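LipS lipolytic enzyme (Unidentified, PDB 4FBL) is a thermostable, metagenome-derived lipolytic enzyme of the alpha/beta hydrolase superfamily that probably hydrolyses ester bonds of lipid substrates. Local coordinates at residues A154-S159 and P234-L239; I223-E228 and L251-N256. All coordinates share one frame; numbering follows the deposited sequence.

Contact 1 holds the start of helix 235-243, which in the chain connects the two strands paired in contact 2. It sets this helix start against the loop that follows strand 147-151. It is largely buried and small, with an asparagine amide set against loop backbone and leucine methyls on aliphatic carbons, although its arginine extends to the second subunit. Contact 2 pairs strands 221-226 and 249-254 at the edge of the central sheet, with regular backbone bonds, an apolar face under helix 267-279 and an exposed end held by charge and stacking. The two meet directly: Pro234 O lies 3.3 Å from Gln225 CG, and Pro234 also packs against Trp253.

Contact 1: residues A154-S159 and P234-L239; sequences ALRMES and PHNGEL
The side chain of Asn236 projects from the first turn of helix 235-243 onto the backbone of Leu155 and Arg156, joining two parts of the alpha/beta hydrolase fold: this helix and the loop that leaves strand 147-151 for helix 160-166. The flat amide end of Asn236 comes within about 3 Å of the backbone N and O of Arg156, and the CB atoms of Leu155 and Arg156 also lie against it. Shortening this side chain to an alanine is likely to open a gap against the loop and to leave the polar backbone atoms of Arg156 without the amide that now faces them.

One helical turn further on, Leu239 takes up the aliphatic part of Arg156. The two side chains run at about a right angle, and Leu239 CD1 touches Arg156 CD at 3.8 Å, with Arg156 CG only slightly farther from the same methyl. Arg156 stays extended through chi2 and then bends at chi3 (108°), which turns its guanidinium away from the leucine, toward the second subunit; there NH2 forms a salt bridge with Glu211 of the second subunit, and the arginine packs on Arg156 of that subunit. The buried Leu155, which also rests on Ala210 of helix 200-213, approaches the same leucine methyl from another side, placing Leu155 CD2 4.0 Å from Leu239 CD1.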
loop_
_atom_site.group_PDB
_atom_site.type_symbol
_atom_site.label_atom_id
_atom_site.label_comp_id
_atom_site.label_asym_id
_atom_site.label_seq_id
_atom_site.Cartn_x
_atom_site.Cartn_y
_atom_site.Cartn_z
ATOM N N ALA C 154 -2.843 -12.218 1.431
ATOM C CA ALA C 154 -3.632 -10.979 1.539
ATOM C C ALA C 154 -2.946 -9.813 0.743
ATOM O O ALA C 154 -2.383 -8.858 1.312
ATOM C CB ALA C 154 -3.788 -10.611 3.013
ATOM N N LEU C 155 -2.909 -9.958 -0.556
ATOM C CA LEU C 155 -2.322 -8.856 -1.442
ATOM C C LEU C 155 -3.326 -7.687 -1.615
ATOM O O LEU C 155 -2.928 -6.503 -1.527
ATOM C CB LEU C 155 -1.913 -9.412 -2.763
ATOM C CG LEU C 155 -0.460 -9.932 -2.878
ATOM C CD1 LEU C 155 -0.150 -11.106 -1.994
ATOM C CD2 LEU C 155 -0.305 -10.429 -4.294
ATOM N N ARG C 156 -4.609 -8.034 -1.825
ATOM C CA ARG C 156 -5.718 -7.046 -2.068
ATOM C C ARG C 156 -6.889 -7.375 -1.161
ATOM O O ARG C 156 -7.538 -8.407 -1.367
ATOM C CB ARG C 156 -6.143 -7.127 -3.526
ATOM C CG ARG C 156 -5.056 -6.726 -4.504
ATOM C CD ARG C 156 -5.666 -6.724 -6.017
ATOM N NE ARG C 156 -5.816 -5.359 -6.523
ATOM C CZ ARG C 156 -6.902 -4.591 -6.406
ATOM N NH1 ARG C 156 -8.028 -5.044 -5.838
ATOM N NH2 ARG C 156 -6.889 -3.363 -6.883
ATOM N N MET C 157 -7.119 -6.569 -0.123
ATOM C CA MET C 157 -8.258 -6.793 0.775
ATOM C C MET C 157 -9.575 -6.354 0.112
ATOM O O MET C 157 -10.649 -6.863 0.439
ATOM C CB MET C 157 -8.106 -6.074 2.079
ATOM C CG MET C 157 -6.858 -6.490 2.950
ATOM S SD MET C 157 -6.918 -8.282 3.302
ATOM C CE MET C 157 -8.174 -8.276 4.591
ATOM N N GLU C 158 -9.506 -5.363 -0.761
ATOM C CA GLU C 158 -10.657 -4.886 -1.531
ATOM C C GLU C 158 -11.815 -4.520 -0.651
ATOM O O GLU C 158 -12.899 -4.956 -0.924
ATOM C CB GLU C 158 -11.119 -5.940 -2.564
ATOM C CG GLU C 158 -10.604 -5.588 -3.938
ATOM C CD GLU C 158 -10.363 -6.803 -4.772
ATOM O OE1 GLU C 158 -11.029 -7.842 -4.487
ATOM O OE2 GLU C 158 -9.525 -6.697 -5.737
ATOM N N SER C 159 -11.528 -3.813 0.433
ATOM C CA SER C 159 -12.483 -3.397 1.417
ATOM C C SER C 159 -12.426 -1.834 1.699
ATOM O O SER C 159 -11.569 -1.301 2.399
ATOM C CB SER C 159 -12.243 -4.198 2.680
ATOM O OG SER C 159 -12.892 -3.535 3.721
ATOM N N PRO C 234 -10.818 -14.547 -2.612
ATOM C CA PRO C 234 -10.269 -15.734 -3.203
ATOM C C PRO C 234 -9.554 -15.449 -4.518
ATOM O O PRO C 234 -8.598 -16.183 -4.946
ATOM C CB PRO C 234 -11.520 -16.571 -3.462
ATOM C CG PRO C 234 -12.391 -16.299 -2.252
ATOM C CD PRO C 234 -12.237 -14.746 -2.210
ATOM N N HIS C 235 -10.026 -14.408 -5.185
ATOM C CA HIS C 235 -9.439 -13.999 -6.422
ATOM C C HIS C 235 -7.923 -13.639 -6.226
ATOM O O HIS C 235 -7.176 -13.569 -7.187
ATOM C CB HIS C 235 -10.263 -12.806 -6.955
ATOM C CG HIS C 235 -9.655 -12.174 -8.141
ATOM N ND1 HIS C 235 -8.995 -10.958 -8.075
ATOM C CD2 HIS C 235 -9.540 -12.617 -9.423
ATOM C CE1 HIS C 235 -8.525 -10.664 -9.280
ATOM N NE2 HIS C 235 -8.827 -11.659 -10.113
ATOM N N ASN C 236 -7.509 -13.386 -4.976
ATOM C CA ASN C 236 -6.076 -13.247 -4.671
ATOM C C ASN C 236 -5.225 -14.400 -5.239
ATOM O O ASN C 236 -4.158 -14.125 -5.753
ATOM C CB ASN C 236 -5.804 -13.039 -3.190
ATOM C CG ASN C 236 -5.961 -11.580 -2.763
ATOM O OD1 ASN C 236 -7.018 -11.137 -2.300
ATOM N ND2 ASN C 236 -4.913 -10.842 -2.910
ATOM N N GLY C 237 -5.716 -15.643 -5.229
ATOM C CA GLY C 237 -4.937 -16.773 -5.782
ATOM C C GLY C 237 -4.728 -16.618 -7.287
ATOM O O GLY C 237 -3.622 -16.918 -7.820
ATOM N N GLU C 238 -5.778 -16.152 -8.007
ATOM C CA GLU C 238 -5.662 -15.936 -9.478
ATOM C C GLU C 238 -4.694 -14.814 -9.814
ATOM O O GLU C 238 -3.882 -14.935 -10.735
ATOM C CB GLU C 238 -7.049 -15.735 -10.140
ATOM C CG GLU C 238 -7.863 -17.057 -10.029
ATOM C CD GLU C 238 -9.371 -16.931 -10.245
ATOM O OE1 GLU C 238 -9.872 -17.764 -11.053
ATOM O OE2 GLU C 238 -10.054 -16.074 -9.599
ATOM N N LEU C 239 -4.772 -13.765 -9.002
ATOM C CA LEU C 239 -3.943 -12.606 -9.101
ATOM C C LEU C 239 -2.465 -13.015 -9.068
ATOM O O LEU C 239 -1.661 -12.626 -9.938
ATOM C CB LEU C 239 -4.233 -11.722 -7.858
ATOM C CG LEU C 239 -4.173 -10.184 -7.827
ATOM C CD1 LEU C 239 -3.273 -9.537 -6.770
ATOM C CD2 LEU C 239 -4.080 -9.437 -9.265
#

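Contact 2: residues I223-E228 and L251-N256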
loop_
_atom_site.group_PDB
_atom_site.type_symbol
_atom_site.label_atom_id
_atom_site.label_comp_id
_atom_site.label_asym_id
_atom_site.label_seq_id
_atom_site.Cartn_x
_atom_site.Cartn_y
_atom_site.Cartn_z
ATOM N N ILE C 223 0.378 -22.134 -4.979
ATOM C CA ILE C 223 -0.492 -21.065 -4.466
ATOM C C ILE C 223 -1.742 -21.763 -3.969
ATOM O O ILE C 223 -2.464 -22.386 -4.751
ATOM C CB ILE C 223 -0.836 -20.050 -5.593
ATOM C CG1 ILE C 223 0.451 -19.507 -6.214
ATOM C CG2 ILE C 223 -1.713 -18.869 -5.044
ATOM C CD1 ILE C 223 0.432 -19.425 -7.757
ATOM N N ILE C 224 -1.988 -21.644 -2.670
ATOM C CA ILE C 224 -3.073 -22.376 -2.018
ATOM C C ILE C 224 -4.139 -21.382 -1.635
ATOM O O ILE C 224 -3.846 -20.464 -0.911
ATOM C CB ILE C 224 -2.534 -23.106 -0.735
ATOM C CG1 ILE C 224 -1.427 -24.065 -1.197
ATOM C CG2 ILE C 224 -3.701 -23.825 0.035
ATOM C CD1 ILE C 224 -0.775 -24.913 -0.067
ATOM N N GLN C 225 -5.351 -21.575 -2.126
ATOM C CA GLN C 225 -6.418 -20.594 -1.909
ATOM C C GLN C 225 -7.747 -21.305 -1.580
ATOM O O GLN C 225 -8.129 -22.210 -2.290
ATOM C CB GLN C 225 -6.624 -19.698 -3.165
ATOM C CG GLN C 225 -7.107 -18.235 -2.883
ATOM C CD GLN C 225 -6.007 -17.234 -2.343
ATOM O OE1 GLN C 225 -6.354 -16.322 -1.603
ATOM N NE2 GLN C 225 -4.696 -17.470 -2.628
ATOM N N SER C 226 -8.440 -20.841 -0.543
ATOM C CA SER C 226 -9.737 -21.295 -0.228
ATOM C C SER C 226 -10.757 -20.732 -1.236
ATOM O O SER C 226 -10.775 -19.502 -1.597
ATOM C CB SER C 226 -10.136 -20.852 1.159
ATOM O OG SER C 226 -9.439 -21.487 2.220
ATOM N N ARG C 227 -11.608 -21.647 -1.687
ATOM C CA ARG C 227 -12.569 -21.342 -2.724
ATOM C C ARG C 227 -13.585 -20.390 -2.123
ATOM O O ARG C 227 -14.079 -19.533 -2.776
ATOM C CB ARG C 227 -13.186 -22.650 -3.286
ATOM C CG ARG C 227 -14.212 -22.456 -4.250
ATOM C CD ARG C 227 -13.625 -22.410 -5.646
ATOM N NE ARG C 227 -13.127 -23.715 -6.095
ATOM C CZ ARG C 227 -12.579 -23.913 -7.294
ATOM N NH1 ARG C 227 -12.502 -22.937 -8.191
ATOM N NH2 ARG C 227 -12.119 -25.101 -7.618
ATOM N N GLU C 228 -13.803 -20.488 -0.846
ATOM C CA GLU C 228 -14.694 -19.580 -0.206
ATOM C C GLU C 228 -13.978 -19.052 1.031
ATOM O O GLU C 228 -13.468 -19.845 1.835
ATOM C CB GLU C 228 -15.989 -20.324 0.154
ATOM C CG GLU C 228 -16.828 -19.581 1.130
ATOM C CD GLU C 228 -18.298 -20.110 1.169
ATOM O OE1 GLU C 228 -19.103 -19.368 1.798
ATOM O OE2 GLU C 228 -18.592 -21.206 0.579
ATOM N N LEU C 251 -2.045 -23.594 -8.991
ATOM C CA LEU C 251 -3.051 -23.032 -8.133
ATOM C C LEU C 251 -3.900 -24.203 -7.553
ATOM O O LEU C 251 -4.624 -24.882 -8.302
ATOM C CB LEU C 251 -3.897 -21.968 -8.905
ATOM C CG LEU C 251 -5.036 -21.246 -8.178
ATOM C CD1 LEU C 251 -4.595 -20.559 -6.878
ATOM C CD2 LEU C 251 -5.811 -20.177 -9.125
ATOM N N LEU C 252 -3.790 -24.422 -6.241
ATOM C CA LEU C 252 -4.601 -25.415 -5.508
ATOM C C LEU C 252 -5.767 -24.814 -4.727
ATOM O O LEU C 252 -5.571 -24.083 -3.700
ATOM C CB LEU C 252 -3.730 -26.249 -4.574
ATOM C CG LEU C 252 -4.462 -27.249 -3.689
ATOM C CD1 LEU C 252 -4.982 -28.424 -4.548
ATOM C CD2 LEU C 252 -3.315 -27.687 -2.691
ATOM N N TRP C 253 -6.987 -25.113 -5.210
ATOM C CA TRP C 253 -8.185 -24.556 -4.605
ATOM C C TRP C 253 -8.653 -25.412 -3.462
ATOM O O TRP C 253 -8.773 -26.619 -3.632
ATOM C CB TRP C 253 -9.297 -24.473 -5.654
ATOM C CG TRP C 253 -9.124 -23.297 -6.616
ATOM C CD1 TRP C 253 -8.836 -23.352 -7.985
ATOM C CD2 TRP C 253 -9.319 -21.914 -6.299
ATOM N NE1 TRP C 253 -8.824 -22.072 -8.502
ATOM C CE2 TRP C 253 -9.113 -21.174 -7.493
ATOM C CE3 TRP C 253 -9.648 -21.223 -5.110
ATOM C CZ2 TRP C 253 -9.192 -19.743 -7.531
ATOM C CZ3 TRP C 253 -9.704 -19.819 -5.141
ATOM C CH2 TRP C 253 -9.456 -19.096 -6.363
ATOM N N LEU C 254 -8.917 -24.847 -2.303
ATOM C CA LEU C 254 -9.385 -25.664 -1.199
ATOM C C LEU C 254 -10.938 -25.705 -1.149
ATOM O O LEU C 254 -11.573 -24.649 -1.033
ATOM C CB LEU C 254 -8.809 -25.169 0.131
ATOM C CG LEU C 254 -7.251 -25.190 0.249
ATOM C CD1 LEU C 254 -6.770 -24.527 1.518
ATOM C CD2 LEU C 254 -6.583 -26.556 0.044
ATOM N N GLU C 255 -11.533 -26.899 -1.242
ATOM C CA GLU C 255 -13.033 -27.028 -1.344
ATOM C C GLU C 255 -13.738 -27.067 -0.003
ATOM O O GLU C 255 -14.915 -26.938 0.040
ATOM C CB GLU C 255 -13.431 -28.243 -2.179
ATOM C CG GLU C 255 -12.789 -28.393 -3.604
ATOM C CD GLU C 255 -12.940 -27.174 -4.561
ATOM O OE1 GLU C 255 -13.633 -26.189 -4.239
ATOM O OE2 GLU C 255 -12.365 -27.178 -5.673
ATOM N N ASN C 256 -13.041 -27.182 1.116
ATOM C CA ASN C 256 -13.717 -27.455 2.392
ATOM C C ASN C 256 -13.247 -26.631 3.502
ATOM O O ASN C 256 -13.456 -27.033 4.652
ATOM C CB ASN C 256 -13.397 -28.864 2.919
ATOM C CG ASN C 256 -13.595 -29.964 1.871
ATOM O OD1 ASN C 256 -12.606 -30.570 1.375
ATOM N ND2 ASN C 256 -14.867 -30.225 1.508
HETATM O O HOH W 1 -13.501 -23.110 0.607
#
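Ile224 and Leu254, diagonal neighbours on one face of the paired strands 223-226 and 251-254, are tightly packed: Ile224 CG2 lies 3.5 Å from Leu254 CD1, closer than ordinary van der Waals contact. With its CG1 beside the backbone N (chi1 -59°), Ile224 is left presenting the CG2 methyl to the leucine, and helix 267-279 covers both residues. Backbone bonds run through this part in parallel register, from Leu252 N to Ile223 O (2.9 Å) and from Leu254 N to Gln225 O (2.8 Å), while Gln225 N returns to Leu252 O almost straight at 170°. Strand, helix 235-243 and strand make up a beta-alpha-beta crossover at the edge of the alpha/beta hydrolase sheet, and Ile223, Gln225 and Leu251 on the other face pack against that helix.

At the C-terminal end of the pair, the exposed Arg227 lays its guanidinium flat over one face of the Trp253 ring, planes 14° apart, in a cation-pi stack with CZ 3.9 Å from the centroid of the five-membered ring; Leu251 CG sits over the opposite face. Side-on, the same guanidinium forms a two-nitrogen salt bridge with the nearly coplanar carboxylate of Glu255: Arg227 NE meets OE1 of Glu255 at 3.1 Å and NH2 meets OE2 at 2.9 Å, each oxygen using its syn lone pair. Nearby a water accepts Glu228 N and probably donates to Leu254 O, which also takes Arg227 N.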